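Local structure of protein Niban 2 (Homo sapiens, 7CTP) at residues A[55-60]-A[437-442]; A[239-244]-A[273-278]; A[320-325]-A[516-521]; A[409-414]-A[423-428]. The protein may suppress apoptosis and may promote melanoma cell invasion in vitro, this chain being the part with its PH domain and much of its helical region. One frame throughout, in Å; residues are numbered along the deposited sequence.

Contact 1. Residues A[55-60]-A[437-442]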
loop_
_atom_site.group_PDB
_atom_site.type_symbol
_atom_site.label_atom_id
_atom_site.label_comp_id
_atom_site.label_asym_id
_atom_site.label_seq_id
_atom_site.Cartn_x
_atom_site.Cartn_y
_atom_site.Cartn_z
ATOM N N ALA A 55 15.988 -3.598 14.944
ATOM C CA ALA A 55 16.714 -3.936 13.733
ATOM C C ALA A 55 18.214 -3.762 13.951
ATOM O O ALA A 55 18.662 -3.099 14.892
ATOM C CB ALA A 55 16.248 -3.070 12.565
ATOM N N GLN A 56 18.994 -4.382 13.065
ATOM C CA GLN A 56 20.442 -4.212 13.093
ATOM C C GLN A 56 20.861 -2.951 12.356
ATOM O O GLN A 56 21.769 -2.240 12.801
ATOM C CB GLN A 56 21.125 -5.437 12.492
ATOM C CG GLN A 56 20.743 -6.730 13.161
ATOM C CD GLN A 56 21.801 -7.232 14.104
ATOM O OE1 GLN A 56 22.524 -6.447 14.713
ATOM N NE2 GLN A 56 21.908 -8.553 14.228
ATOM N N LEU A 57 20.212 -2.660 11.231
ATOM C CA LEU A 57 20.472 -1.407 10.541
ATOM C C LEU A 57 19.841 -0.254 11.308
ATOM O O LEU A 57 18.871 -0.430 12.055
ATOM C CB LEU A 57 19.924 -1.446 9.107
ATOM C CG LEU A 57 20.631 -2.368 8.108
ATOM C CD1 LEU A 57 19.855 -2.467 6.795
ATOM C CD2 LEU A 57 22.036 -1.863 7.843
ATOM N N LEU A 58 20.417 0.927 11.139
ATOM C CA LEU A 58 19.815 2.135 11.674
ATOM C C LEU A 58 18.745 2.634 10.712
ATOM O O LEU A 58 18.781 2.344 9.513
ATOM C CB LEU A 58 20.870 3.214 11.887
ATOM C CG LEU A 58 22.049 2.795 12.760
ATOM C CD1 LEU A 58 23.002 3.955 12.921
ATOM C CD2 LEU A 58 21.557 2.297 14.112
ATOM N N TRP A 59 17.784 3.377 11.250
ATOM C CA TRP A 59 16.709 3.970 10.468
ATOM C C TRP A 59 16.842 5.489 10.510
ATOM O O TRP A 59 17.057 6.069 11.579
ATOM C CB TRP A 59 15.332 3.542 10.994
ATOM C CG TRP A 59 15.097 2.039 11.045
ATOM C CD1 TRP A 59 15.902 1.056 10.534
ATOM C CD2 TRP A 59 13.971 1.364 11.634
ATOM N NE1 TRP A 59 15.349 -0.184 10.772
ATOM C CE2 TRP A 59 14.165 -0.022 11.444
ATOM C CE3 TRP A 59 12.819 1.798 12.305
ATOM C CZ2 TRP A 59 13.251 -0.977 11.901
ATOM C CZ3 TRP A 59 11.914 0.845 12.758
ATOM C CH2 TRP A 59 12.136 -0.525 12.553
ATOM N N ARG A 60 16.733 6.116 9.343
ATOM C CA ARG A 60 16.809 7.566 9.227
ATOM C C ARG A 60 15.711 8.216 10.062
ATOM O O ARG A 60 14.557 7.782 10.035
ATOM C CB ARG A 60 16.682 7.936 7.750
ATOM C CG ARG A 60 16.835 9.378 7.402
ATOM C CD ARG A 60 16.472 9.578 5.932
ATOM N NE ARG A 60 17.297 8.741 5.056
ATOM C CZ ARG A 60 18.578 8.977 4.790
ATOM N NH1 ARG A 60 19.184 10.038 5.311
ATOM N NH2 ARG A 60 19.258 8.157 3.992
ATOM N N ARG A 437 12.686 -0.542 -0.722
ATOM C CA ARG A 437 13.072 0.859 -0.596
ATOM C C ARG A 437 13.509 1.172 0.828
ATOM O O ARG A 437 14.525 1.845 1.049
ATOM C CB ARG A 437 11.918 1.764 -1.016
ATOM C CG ARG A 437 12.307 3.229 -1.200
ATOM C CD ARG A 437 11.130 4.059 -1.699
ATOM N NE ARG A 437 10.102 4.225 -0.663
ATOM C CZ ARG A 437 9.103 5.098 -0.741
ATOM N NH1 ARG A 437 9.001 5.888 -1.802
ATOM N NH2 ARG A 437 8.211 5.185 0.244
ATOM N N GLU A 438 12.753 0.674 1.807
ATOM C CA GLU A 438 13.097 0.888 3.210
ATOM C C GLU A 438 14.467 0.307 3.528
ATOM O O GLU A 438 15.304 0.963 4.157
ATOM C CB GLU A 438 12.023 0.268 4.106
ATOM C CG GLU A 438 10.689 0.991 4.029
ATOM C CD GLU A 438 9.544 0.204 4.646
ATOM O OE1 GLU A 438 8.496 0.824 4.923
ATOM O OE2 GLU A 438 9.682 -1.023 4.839
ATOM N N GLN A 439 14.720 -0.927 3.091
ATOM C CA GLN A 439 15.981 -1.572 3.457
ATOM C C GLN A 439 17.165 -0.913 2.760
ATOM O O GLN A 439 18.263 -0.840 3.330
ATOM C CB GLN A 439 15.922 -3.062 3.155
ATOM C CG GLN A 439 14.978 -3.821 4.078
ATOM C CD GLN A 439 15.123 -3.404 5.536
ATOM O OE1 GLN A 439 16.194 -3.543 6.127
ATOM N NE2 GLN A 439 14.045 -2.894 6.119
ATOM N N MET A 440 16.965 -0.407 1.540
ATOM C CA MET A 440 18.029 0.354 0.892
ATOM C C MET A 440 18.298 1.657 1.636
ATOM O O MET A 440 19.459 2.019 1.867
ATOM C CB MET A 440 17.680 0.631 -0.567
ATOM C CG MET A 440 18.704 1.493 -1.294
ATOM S SD MET A 440 20.274 0.627 -1.524
ATOM C CE MET A 440 20.017 -0.010 -3.172
ATOM N N ASP A 441 17.238 2.371 2.031
ATOM C CA ASP A 441 17.437 3.613 2.772
ATOM C C ASP A 441 18.133 3.346 4.097
ATOM O O ASP A 441 19.016 4.109 4.508
ATOM C CB ASP A 441 16.104 4.321 3.009
ATOM C CG ASP A 441 16.280 5.770 3.458
ATOM O OD1 ASP A 441 17.036 6.520 2.799
ATOM O OD2 ASP A 441 15.639 6.165 4.462
ATOM N N ASN A 442 17.758 2.264 4.774
ATOM C CA ASN A 442 18.425 1.936 6.032
ATOM C C ASN A 442 19.899 1.621 5.800
ATOM O O ASN A 442 20.754 1.988 6.614
ATOM C CB ASN A 442 17.731 0.763 6.718
ATOM C CG ASN A 442 16.307 1.095 7.158
ATOM O OD1 ASN A 442 15.880 2.254 7.108
ATOM N ND2 ASN A 442 15.571 0.080 7.588
HETATM O O HOH W 1 16.143 4.710 6.949
#
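Arg60 approaches Asp441 side-on and grips the carboxylate with two nitrogens, which fixes the loop 55-60 against the helix at 437-442. Its NE lies 3.1 Å from Asp441 OD2, with an N-H...O angle of 158°, and its NH2 lies 3.0 Å from Asp441 OD1; OD1 also takes a longer bond from NE. The carboxylate sits near the guanidinium plane, and NH2 meets OD1 from above the carboxylate plane. In Asp441 a chi1 of -166° sets CG anti to the backbone N, and from there the carboxylate reaches Arg60. An alanine in place of Arg60 would probably leave the buried Asp441 carboxylate without its charged mate. A water bridges the two segments, accepting from Arg60 N and donating to Asp441 OD2 and Asn442 OD1. The loop connects helix 10-48 to the first strand of the PH domain, so the contact ties that connection to helix 422-455, where Thr446 bonds to Leu58 N. The close-packed part centres on Asn442: its CB is 3.4 Å from Leu58 O and 3.9 Å from Leu57 CD1. On the solvent side, the exposed Trp59 meets the Asn442 amide obliquely through CD1 and NE1, the planes 16° apart; NE1 and ND2, both donors, lie 3.2 Å apart without a hydrogen bond. Contact is thinnest at Leu58, whose exposed side chain turns from 437-442 toward Tyr445, farther along the same helix.

Contact 2. Residues A[239-244]-A[273-278]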
loop_
_atom_site.group_PDB
_atom_site.type_symbol
_atom_site.label_atom_id
_atom_site.label_comp_id
_atom_site.label_asym_id
_atom_site.label_seq_id
_atom_site.Cartn_x
_atom_site.Cartn_y
_atom_site.Cartn_z
ATOM N N LEU A 239 -13.880 2.443 -1.068
ATOM C CA LEU A 239 -14.907 1.582 -0.481
ATOM C C LEU A 239 -16.301 1.995 -0.931
ATOM O O LEU A 239 -17.110 1.152 -1.346
ATOM C CB LEU A 239 -14.807 1.638 1.040
ATOM C CG LEU A 239 -15.676 0.679 1.855
ATOM C CD1 LEU A 239 -15.162 -0.758 1.719
ATOM C CD2 LEU A 239 -15.655 1.121 3.307
ATOM N N VAL A 240 -16.609 3.294 -0.813
ATOM C CA VAL A 240 -17.913 3.812 -1.227
ATOM C C VAL A 240 -18.136 3.594 -2.721
ATOM O O VAL A 240 -19.208 3.134 -3.135
ATOM C CB VAL A 240 -18.045 5.299 -0.852
ATOM C CG1 VAL A 240 -19.339 5.888 -1.438
ATOM C CG2 VAL A 240 -18.031 5.466 0.661
ATOM N N MET A 241 -17.149 3.952 -3.553
ATOM C CA MET A 241 -17.322 3.807 -5.002
ATOM C C MET A 241 -17.536 2.352 -5.398
ATOM O O MET A 241 -18.338 2.060 -6.296
ATOM C CB MET A 241 -16.122 4.375 -5.758
ATOM C CG MET A 241 -15.930 5.889 -5.630
ATOM S SD MET A 241 -17.329 6.872 -6.215
ATOM C CE MET A 241 -17.266 6.538 -7.983
ATOM N N GLU A 242 -16.822 1.429 -4.752
ATOM C CA GLU A 242 -17.021 0.013 -5.055
ATOM C C GLU A 242 -18.465 -0.393 -4.802
ATOM O O GLU A 242 -19.067 -1.127 -5.595
ATOM C CB GLU A 242 -16.065 -0.842 -4.223
ATOM C CG GLU A 242 -16.326 -2.351 -4.308
ATOM C CD GLU A 242 -15.424 -3.159 -3.380
ATOM O OE1 GLU A 242 -15.310 -2.825 -2.181
ATOM O OE2 GLU A 242 -14.820 -4.134 -3.869
ATOM N N GLU A 243 -19.048 0.107 -3.723
ATOM C CA GLU A 243 -20.396 -0.292 -3.356
ATOM C C GLU A 243 -21.444 0.401 -4.220
ATOM O O GLU A 243 -22.413 -0.235 -4.658
ATOM C CB GLU A 243 -20.627 0.000 -1.874
ATOM C CG GLU A 243 -21.922 -0.568 -1.331
ATOM C CD GLU A 243 -21.947 -0.652 0.179
ATOM O OE1 GLU A 243 -20.878 -0.861 0.798
ATOM O OE2 GLU A 243 -23.050 -0.514 0.748
ATOM N N LEU A 244 -21.267 1.696 -4.487
ATOM C CA LEU A 244 -22.295 2.475 -5.173
ATOM C C LEU A 244 -22.184 2.438 -6.686
ATOM O O LEU A 244 -23.189 2.667 -7.368
ATOM C CB LEU A 244 -22.244 3.935 -4.722
ATOM C CG LEU A 244 -22.569 4.198 -3.260
ATOM C CD1 LEU A 244 -22.819 5.681 -3.032
ATOM C CD2 LEU A 244 -23.785 3.371 -2.832
ATOM N N ALA A 273 -16.389 12.797 -10.990
ATOM C CA ALA A 273 -17.159 13.783 -10.240
ATOM C C ALA A 273 -17.745 13.177 -8.971
ATOM O O ALA A 273 -17.716 13.806 -7.908
ATOM C CB ALA A 273 -18.267 14.377 -11.111
ATOM N N VAL A 274 -18.269 11.951 -9.062
ATOM C CA VAL A 274 -18.787 11.283 -7.871
ATOM C C VAL A 274 -17.656 10.968 -6.902
ATOM O O VAL A 274 -17.805 11.129 -5.683
ATOM C CB VAL A 274 -19.577 10.021 -8.261
ATOM C CG1 VAL A 274 -20.020 9.251 -7.004
ATOM C CG2 VAL A 274 -20.807 10.393 -9.111
ATOM N N TYR A 275 -16.506 10.528 -7.421
ATOM C CA TYR A 275 -15.360 10.257 -6.557
ATOM C C TYR A 275 -14.978 11.489 -5.739
ATOM O O TYR A 275 -14.695 11.379 -4.543
ATOM C CB TYR A 275 -14.169 9.776 -7.396
ATOM C CG TYR A 275 -12.911 9.502 -6.587
ATOM C CD1 TYR A 275 -12.733 8.290 -5.915
ATOM C CD2 TYR A 275 -11.905 10.465 -6.485
ATOM C CE1 TYR A 275 -11.575 8.043 -5.162
ATOM C CE2 TYR A 275 -10.758 10.236 -5.731
ATOM C CZ TYR A 275 -10.594 9.031 -5.076
ATOM O OH TYR A 275 -9.432 8.824 -4.336
ATOM N N HIS A 276 -14.970 12.672 -6.365
ATOM C CA HIS A 276 -14.633 13.901 -5.637
ATOM C C HIS A 276 -15.636 14.199 -4.527
ATOM O O HIS A 276 -15.255 14.572 -3.408
ATOM C CB HIS A 276 -14.568 15.085 -6.605
ATOM C CG HIS A 276 -14.697 16.418 -5.927
ATOM N ND1 HIS A 276 -13.624 17.064 -5.347
ATOM C CD2 HIS A 276 -15.777 17.209 -5.706
ATOM C CE1 HIS A 276 -14.033 18.203 -4.810
ATOM N NE2 HIS A 276 -15.336 18.312 -5.009
ATOM N N MET A 277 -16.930 14.071 -4.838
ATOM C CA MET A 277 -17.993 14.298 -3.865
ATOM C C MET A 277 -17.867 13.339 -2.687
ATOM O O MET A 277 -17.974 13.735 -1.517
ATOM C CB MET A 277 -19.324 14.100 -4.585
ATOM C CG MET A 277 -20.524 14.716 -3.987
ATOM S SD MET A 277 -21.869 14.125 -5.045
ATOM C CE MET A 277 -22.861 13.392 -3.761
ATOM N N VAL A 278 -17.655 12.060 -2.992
ATOM C CA VAL A 278 -17.471 11.043 -1.956
ATOM C C VAL A 278 -16.245 11.350 -1.105
ATOM O O VAL A 278 -16.275 11.224 0.130
ATOM C CB VAL A 278 -17.366 9.652 -2.607
ATOM C CG1 VAL A 278 -16.814 8.638 -1.620
ATOM C CG2 VAL A 278 -18.726 9.219 -3.154
#
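Met241 crosses from the helix at 239-244 to the helix at 273-278 and lays its thioether against Val274, Tyr275 and Val278. From CB, which points toward the other helix, the chain sets CG anti to the carbonyl carbon (chi1 -66°). CG then meets the edge of the Tyr275 ring, 4.0 Å from CD1. A bend at chi2 carries SD to the facing helix, where it lies 3.7 Å from Val274 CG1 and also touches Tyr275 CA and Val278 CG2. A second bend at chi3 leaves the terminal CE beside Val274 CG1, at 4.0 Å, and close to the backbone of Tyr275. An alanine in place of Met241 would probably open a gap among these three residues, depriving Val274 CG1 of its sulfur and methyl neighbours. Beside this, Val240 and Val278 meet tip to tip, with Val240 CB 3.6 Å from Val278 CG1. No hydrogen bond joins the segments, so their link is apolar, across axes 10.2 Å apart at closest approach and inclined at 130°. Around the pair, helix 204-218 packs on Leu239, helix 10-48 reaches Leu244 and Met277, and Tyr165, in the loop between strands 157-162 and 169-173, touches Met241.

Contact 3. Residues A[320-325]-A[516-521]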
loop_
_atom_site.group_PDB
_atom_site.type_symbol
_atom_site.label_atom_id
_atom_site.label_comp_id
_atom_site.label_asym_id
_atom_site.label_seq_id
_atom_site.Cartn_x
_atom_site.Cartn_y
_atom_site.Cartn_z
ATOM N N SER A 320 -11.633 -19.667 24.661
ATOM C CA SER A 320 -11.808 -21.080 24.982
ATOM C C SER A 320 -13.184 -21.569 24.563
ATOM O O SER A 320 -13.326 -22.694 24.070
ATOM C CB SER A 320 -11.594 -21.314 26.476
ATOM O OG SER A 320 -12.699 -20.807 27.214
ATOM N N LYS A 321 -14.212 -20.730 24.734
ATOM C CA LYS A 321 -15.567 -21.110 24.350
ATOM C C LYS A 321 -15.725 -21.122 22.835
ATOM O O LYS A 321 -16.456 -21.954 22.283
ATOM C CB LYS A 321 -16.573 -20.151 24.974
ATOM C CG LYS A 321 -16.547 -20.127 26.488
ATOM C CD LYS A 321 -16.977 -21.462 27.081
ATOM C CE LYS A 321 -17.154 -21.336 28.594
ATOM N NZ LYS A 321 -16.555 -22.491 29.322
ATOM N N ILE A 322 -15.066 -20.191 22.149
ATOM C CA ILE A 322 -15.103 -20.179 20.689
ATOM C C ILE A 322 -14.364 -21.392 20.124
ATOM O O ILE A 322 -14.840 -22.049 19.188
ATOM C CB ILE A 322 -14.522 -18.855 20.164
ATOM C CG1 ILE A 322 -15.428 -17.687 20.570
ATOM C CG2 ILE A 322 -14.322 -18.911 18.651
ATOM C CD1 ILE A 322 -14.812 -16.320 20.266
ATOM N N ARG A 323 -13.188 -21.697 20.687
ATOM C CA ARG A 323 -12.419 -22.876 20.288
ATOM C C ARG A 323 -13.261 -24.141 20.380
ATOM O O ARG A 323 -13.335 -24.928 19.426
ATOM C CB ARG A 323 -11.177 -23.013 21.167
ATOM C CG ARG A 323 -9.952 -22.304 20.673
ATOM C CD ARG A 323 -8.742 -22.666 21.517
ATOM N NE ARG A 323 -7.988 -21.479 21.918
ATOM C CZ ARG A 323 -7.977 -20.972 23.148
ATOM N NH1 ARG A 323 -8.670 -21.551 24.118
ATOM N NH2 ARG A 323 -7.260 -19.887 23.409
ATOM N N ALA A 324 -13.904 -24.349 21.531
ATOM C CA ALA A 324 -14.764 -25.515 21.714
ATOM C C ALA A 324 -15.773 -25.643 20.583
ATOM O O ALA A 324 -16.106 -26.754 20.157
ATOM C CB ALA A 324 -15.484 -25.432 23.061
ATOM N N PHE A 325 -16.240 -24.508 20.062
ATOM C CA PHE A 325 -17.295 -24.485 19.057
ATOM C C PHE A 325 -16.753 -24.735 17.650
ATOM O O PHE A 325 -17.337 -25.509 16.883
ATOM C CB PHE A 325 -18.022 -23.141 19.145
ATOM C CG PHE A 325 -18.907 -22.825 17.972
ATOM C CD1 PHE A 325 -20.054 -23.559 17.728
ATOM C CD2 PHE A 325 -18.612 -21.753 17.140
ATOM C CE1 PHE A 325 -20.874 -23.250 16.655
ATOM C CE2 PHE A 325 -19.428 -21.440 16.068
ATOM C CZ PHE A 325 -20.559 -22.191 15.825
ATOM N N PRO A 516 -22.738 -14.141 17.732
ATOM C CA PRO A 516 -23.299 -13.160 18.675
ATOM C C PRO A 516 -23.707 -13.755 20.012
ATOM O O PRO A 516 -23.776 -13.018 21.006
ATOM C CB PRO A 516 -24.508 -12.594 17.917
ATOM C CG PRO A 516 -24.117 -12.729 16.480
ATOM C CD PRO A 516 -23.384 -14.030 16.406
ATOM N N ARG A 517 -23.958 -15.064 20.079
ATOM C CA ARG A 517 -24.319 -15.681 21.352
ATOM C C ARG A 517 -23.185 -15.610 22.366
ATOM O O ARG A 517 -23.440 -15.717 23.571
ATOM C CB ARG A 517 -24.756 -17.135 21.125
ATOM C CG ARG A 517 -23.653 -18.174 21.308
ATOM C CD ARG A 517 -23.995 -19.511 20.640
ATOM N NE ARG A 517 -23.024 -20.549 20.989
ATOM C CZ ARG A 517 -22.783 -21.638 20.264
ATOM N NH1 ARG A 517 -23.439 -21.852 19.129
ATOM N NH2 ARG A 517 -21.881 -22.518 20.678
ATOM N N PHE A 518 -21.946 -15.405 21.911
ATOM C CA PHE A 518 -20.801 -15.292 22.809
ATOM C C PHE A 518 -20.623 -13.893 23.387
ATOM O O PHE A 518 -19.739 -13.713 24.227
ATOM C CB PHE A 518 -19.499 -15.669 22.094
ATOM C CG PHE A 518 -19.416 -17.113 21.654
ATOM C CD1 PHE A 518 -19.156 -18.122 22.567
ATOM C CD2 PHE A 518 -19.568 -17.451 20.317
ATOM C CE1 PHE A 518 -19.064 -19.447 22.161
ATOM C CE2 PHE A 518 -19.480 -18.774 19.905
ATOM C CZ PHE A 518 -19.229 -19.772 20.829
ATOM N N GLN A 519 -21.401 -12.903 22.932
ATOM C CA GLN A 519 -21.225 -11.542 23.433
ATOM C C GLN A 519 -21.412 -11.482 24.939
ATOM O O GLN A 519 -20.725 -10.717 25.627
ATOM C CB GLN A 519 -22.198 -10.583 22.759
ATOM C CG GLN A 519 -21.987 -9.126 23.185
ATOM C CD GLN A 519 -20.694 -8.560 22.658
ATOM O OE1 GLN A 519 -20.314 -8.821 21.516
ATOM N NE2 GLN A 519 -20.004 -7.774 23.484
ATOM N N GLU A 520 -22.337 -12.286 25.467
ATOM C CA GLU A 520 -22.693 -12.223 26.879
ATOM C C GLU A 520 -21.542 -12.595 27.802
ATOM O O GLU A 520 -21.641 -12.356 29.009
ATOM C CB GLU A 520 -23.896 -13.133 27.139
ATOM C CG GLU A 520 -23.630 -14.593 26.823
ATOM C CD GLU A 520 -24.791 -15.495 27.195
ATOM O OE1 GLU A 520 -24.618 -16.732 27.137
ATOM O OE2 GLU A 520 -25.871 -14.965 27.532
ATOM N N LEU A 521 -20.455 -13.152 27.266
ATOM C CA LEU A 521 -19.279 -13.510 28.051
ATOM C C LEU A 521 -18.315 -12.348 28.260
ATOM O O LEU A 521 -17.365 -12.488 29.040
ATOM C CB LEU A 521 -18.520 -14.645 27.370
ATOM C CG LEU A 521 -19.303 -15.907 27.014
ATOM C CD1 LEU A 521 -18.414 -16.862 26.226
ATOM C CD2 LEU A 521 -19.855 -16.583 28.271
#
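A 3-10 segment, in the connection between helices 464-511 and 532-555, rests here on the long helix 260-337, with Phe518 as the residue inserted between them. Ile322 CG1 stands over the centre of one face of the Phe518 ring, 4.0 Å from the centroid and 5° off the normal, a CH-pi contact. The opposite face is covered by Arg517 CG from its own segment, offset toward the rim. At the ring edge Phe518 CZ meets Phe325 CB at 4.0 Å. A chi1 of 166° puts Phe325 CG anti to the backbone N, where its ring meets both Arg517 and Phe518, the two aromatic planes oblique at 58°. The chain between the segments is mostly helix, with no strand, and helix 532-555 also touches Ile322, through Thr535 and Tyr536. Arg517 brings its guanidinium to the Phe325 ring in an off-centre cation-pi contact, with CZ 4.6 Å from the centroid, while NH1 forms a salt bridge with Glu514. At the other end of the contact, the Lys321 and Leu521 side chains cross at about a right angle, Lys321 CG 3.8 Å from Leu521 CD1.

Contact 4. Residues A[409-414]-A[423-428]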
loop_
_atom_site.group_PDB
_atom_site.type_symbol
_atom_site.label_atom_id
_atom_site.label_comp_id
_atom_site.label_asym_id
_atom_site.label_seq_id
_atom_site.Cartn_x
_atom_site.Cartn_y
_atom_site.Cartn_z
ATOM N N GLU A 409 8.191 -8.296 -10.782
ATOM C CA GLU A 409 7.165 -8.346 -11.816
ATOM C C GLU A 409 6.916 -9.756 -12.329
ATOM O O GLU A 409 5.897 -9.982 -12.985
ATOM C CB GLU A 409 7.505 -7.388 -12.957
ATOM C CG GLU A 409 7.215 -5.944 -12.548
ATOM C CD GLU A 409 8.164 -4.942 -13.149
ATOM O OE1 GLU A 409 8.497 -3.965 -12.450
ATOM O OE2 GLU A 409 8.550 -5.107 -14.323
ATOM N N SER A 410 7.784 -10.714 -12.010
ATOM C CA SER A 410 7.498 -12.110 -12.328
ATOM C C SER A 410 6.612 -12.792 -11.288
ATOM O O SER A 410 6.278 -13.973 -11.455
ATOM C CB SER A 410 8.806 -12.892 -12.501
ATOM O OG SER A 410 9.551 -12.940 -11.297
ATOM N N LEU A 411 6.216 -12.089 -10.227
ATOM C CA LEU A 411 5.389 -12.706 -9.196
ATOM C C LEU A 411 4.038 -13.098 -9.766
ATOM O O LEU A 411 3.377 -12.294 -10.428
ATOM C CB LEU A 411 5.186 -11.750 -8.021
ATOM C CG LEU A 411 4.205 -12.273 -6.966
ATOM C CD1 LEU A 411 4.730 -13.563 -6.351
ATOM C CD2 LEU A 411 3.919 -11.233 -5.897
ATOM N N ARG A 412 3.632 -14.341 -9.506
ATOM C CA ARG A 412 2.284 -14.807 -9.819
ATOM C C ARG A 412 1.825 -15.731 -8.702
ATOM O O ARG A 412 2.441 -16.774 -8.470
ATOM C CB ARG A 412 2.240 -15.519 -11.177
ATOM C CG ARG A 412 2.459 -14.578 -12.356
ATOM C CD ARG A 412 2.261 -15.256 -13.706
ATOM N NE ARG A 412 0.857 -15.555 -13.983
ATOM C CZ ARG A 412 0.293 -16.743 -13.782
ATOM N NH1 ARG A 412 1.017 -17.747 -13.304
ATOM N NH2 ARG A 412 -0.991 -16.930 -14.058
ATOM N N LEU A 413 0.750 -15.346 -8.009
ATOM C CA LEU A 413 0.252 -16.068 -6.844
ATOM C C LEU A 413 -1.111 -16.663 -7.152
ATOM O O LEU A 413 -1.973 -15.980 -7.717
ATOM C CB LEU A 413 0.132 -15.149 -5.623
ATOM C CG LEU A 413 1.392 -14.613 -4.947
ATOM C CD1 LEU A 413 1.040 -13.469 -4.004
ATOM C CD2 LEU A 413 2.120 -15.721 -4.198
ATOM N N ASP A 414 -1.301 -17.928 -6.791
ATOM C CA ASP A 414 -2.628 -18.525 -6.804
ATOM C C ASP A 414 -3.340 -18.218 -5.496
ATOM O O ASP A 414 -2.711 -18.039 -4.450
ATOM C CB ASP A 414 -2.551 -20.042 -6.980
ATOM C CG ASP A 414 -2.445 -20.472 -8.430
ATOM O OD1 ASP A 414 -2.315 -19.607 -9.322
ATOM O OD2 ASP A 414 -2.496 -21.696 -8.673
ATOM N N SER A 423 -5.496 -9.840 -7.260
ATOM C CA SER A 423 -5.420 -8.831 -6.208
ATOM C C SER A 423 -4.250 -9.098 -5.271
ATOM O O SER A 423 -3.479 -8.183 -4.953
ATOM C CB SER A 423 -6.731 -8.789 -5.426
ATOM O OG SER A 423 -7.825 -8.600 -6.306
ATOM N N SER A 424 -4.113 -10.345 -4.804
ATOM C CA SER A 424 -3.003 -10.701 -3.922
ATOM C C SER A 424 -1.672 -10.398 -4.589
ATOM O O SER A 424 -0.763 -9.833 -3.971
ATOM C CB SER A 424 -3.073 -12.180 -3.537
ATOM O OG SER A 424 -4.220 -12.454 -2.755
ATOM N N THR A 425 -1.549 -10.757 -5.867
ATOM C CA THR A 425 -0.305 -10.514 -6.590
ATOM C C THR A 425 0.035 -9.028 -6.632
ATOM O O THR A 425 1.163 -8.630 -6.326
ATOM C CB THR A 425 -0.401 -11.087 -8.000
ATOM O OG1 THR A 425 -0.502 -12.516 -7.920
ATOM C CG2 THR A 425 0.841 -10.712 -8.804
ATOM N N SER A 426 -0.940 -8.195 -6.999
ATOM C CA SER A 426 -0.709 -6.754 -7.068
ATOM C C SER A 426 -0.293 -6.189 -5.714
ATOM O O SER A 426 0.714 -5.474 -5.604
ATOM C CB SER A 426 -1.968 -6.051 -7.575
ATOM O OG SER A 426 -1.787 -4.650 -7.576
ATOM N N VAL A 427 -1.071 -6.483 -4.671
ATOM C CA VAL A 427 -0.793 -5.920 -3.351
ATOM C C VAL A 427 0.583 -6.355 -2.859
ATOM O O VAL A 427 1.349 -5.554 -2.305
ATOM C CB VAL A 427 -1.906 -6.324 -2.367
ATOM C CG1 VAL A 427 -1.468 -6.070 -0.933
ATOM C CG2 VAL A 427 -3.188 -5.551 -2.695
ATOM N N PHE A 428 0.934 -7.617 -3.080
ATOM C CA PHE A 428 2.168 -8.122 -2.491
ATOM C C PHE A 428 3.399 -7.707 -3.284
ATOM O O PHE A 428 4.487 -7.607 -2.712
ATOM C CB PHE A 428 2.048 -9.633 -2.309
ATOM C CG PHE A 428 1.131 -10.000 -1.176
ATOM C CD1 PHE A 428 1.310 -9.409 0.072
ATOM C CD2 PHE A 428 0.072 -10.863 -1.354
ATOM C CE1 PHE A 428 0.460 -9.711 1.127
ATOM C CE2 PHE A 428 -0.780 -11.162 -0.307
ATOM C CZ PHE A 428 -0.586 -10.589 0.929
#
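Thr425 turns its two branches to different parts of the segment 409-414: the hydroxyl to Leu413 and the methyl to Leu411. Leu413 N donates to Thr425 OG1 at 3.1 Å with an N-H...O angle of 151°. A chi1 of -66° sets OG1 beside the backbone N of Thr425 and leaves CG2 anti to that nitrogen, where it comes 3.4 Å from Leu411 O. The side chains of Leu411 and Thr425 run alongside one another but head opposite ways, with Leu411 CG 4.1 Å from Thr425 CG2. Leu413 instead crosses Thr425 at a slant, and its CB packs 3.6 Å from Thr425 OG1. Farther along, Leu413 meets Phe428 at about a right angle, CD1 approaching the ring obliquely at 3.8 Å from Phe428 CD2. Leu411 CD2 extends to Phe428 CB at a looser 4.4 Å, so both leucines reach the same phenylalanine. The loop thus lies along the first turns of helix 422-455, and Leu411 and Leu413 also touch helix 342-378, whereas Phe428 packs on helix 464-511. Asp421, just ahead of the helix, pairs with Leu413 through the backbone, and its carbonyl O is hydrogen-bonded to Thr425 OG1. Since a carbonyl oxygen can only accept, the buried hydroxyl must donate to Asp421 O while it accepts from Leu413 N; both of its roles are used, which fixes its rotation.

How the contacts relate
Along the chain, contact 1 opens first, and contacts 2 and 4 are both nested inside the loop it closes; contact 3 opens within that loop but closes beyond it, so contacts 1 and 3 cross, and contact 4 also lies inside contact 3. Contacts 1 and 4 share helix 422-455, with centres 25 Å apart; contacts 2 and 3 share the long helix 260-337, with centres 37 Å apart. None touch: even contacts 2 and 4, the pair with the nearest atoms, stay about 9 Å apart. Contacts 1 and 2 fall on opposite sides of the chain's centre. Contacts 1 and 3 tie segments far apart in sequence, contacts 2 and 4 more local ones, with contact 1 attaching the approach to the PH domain.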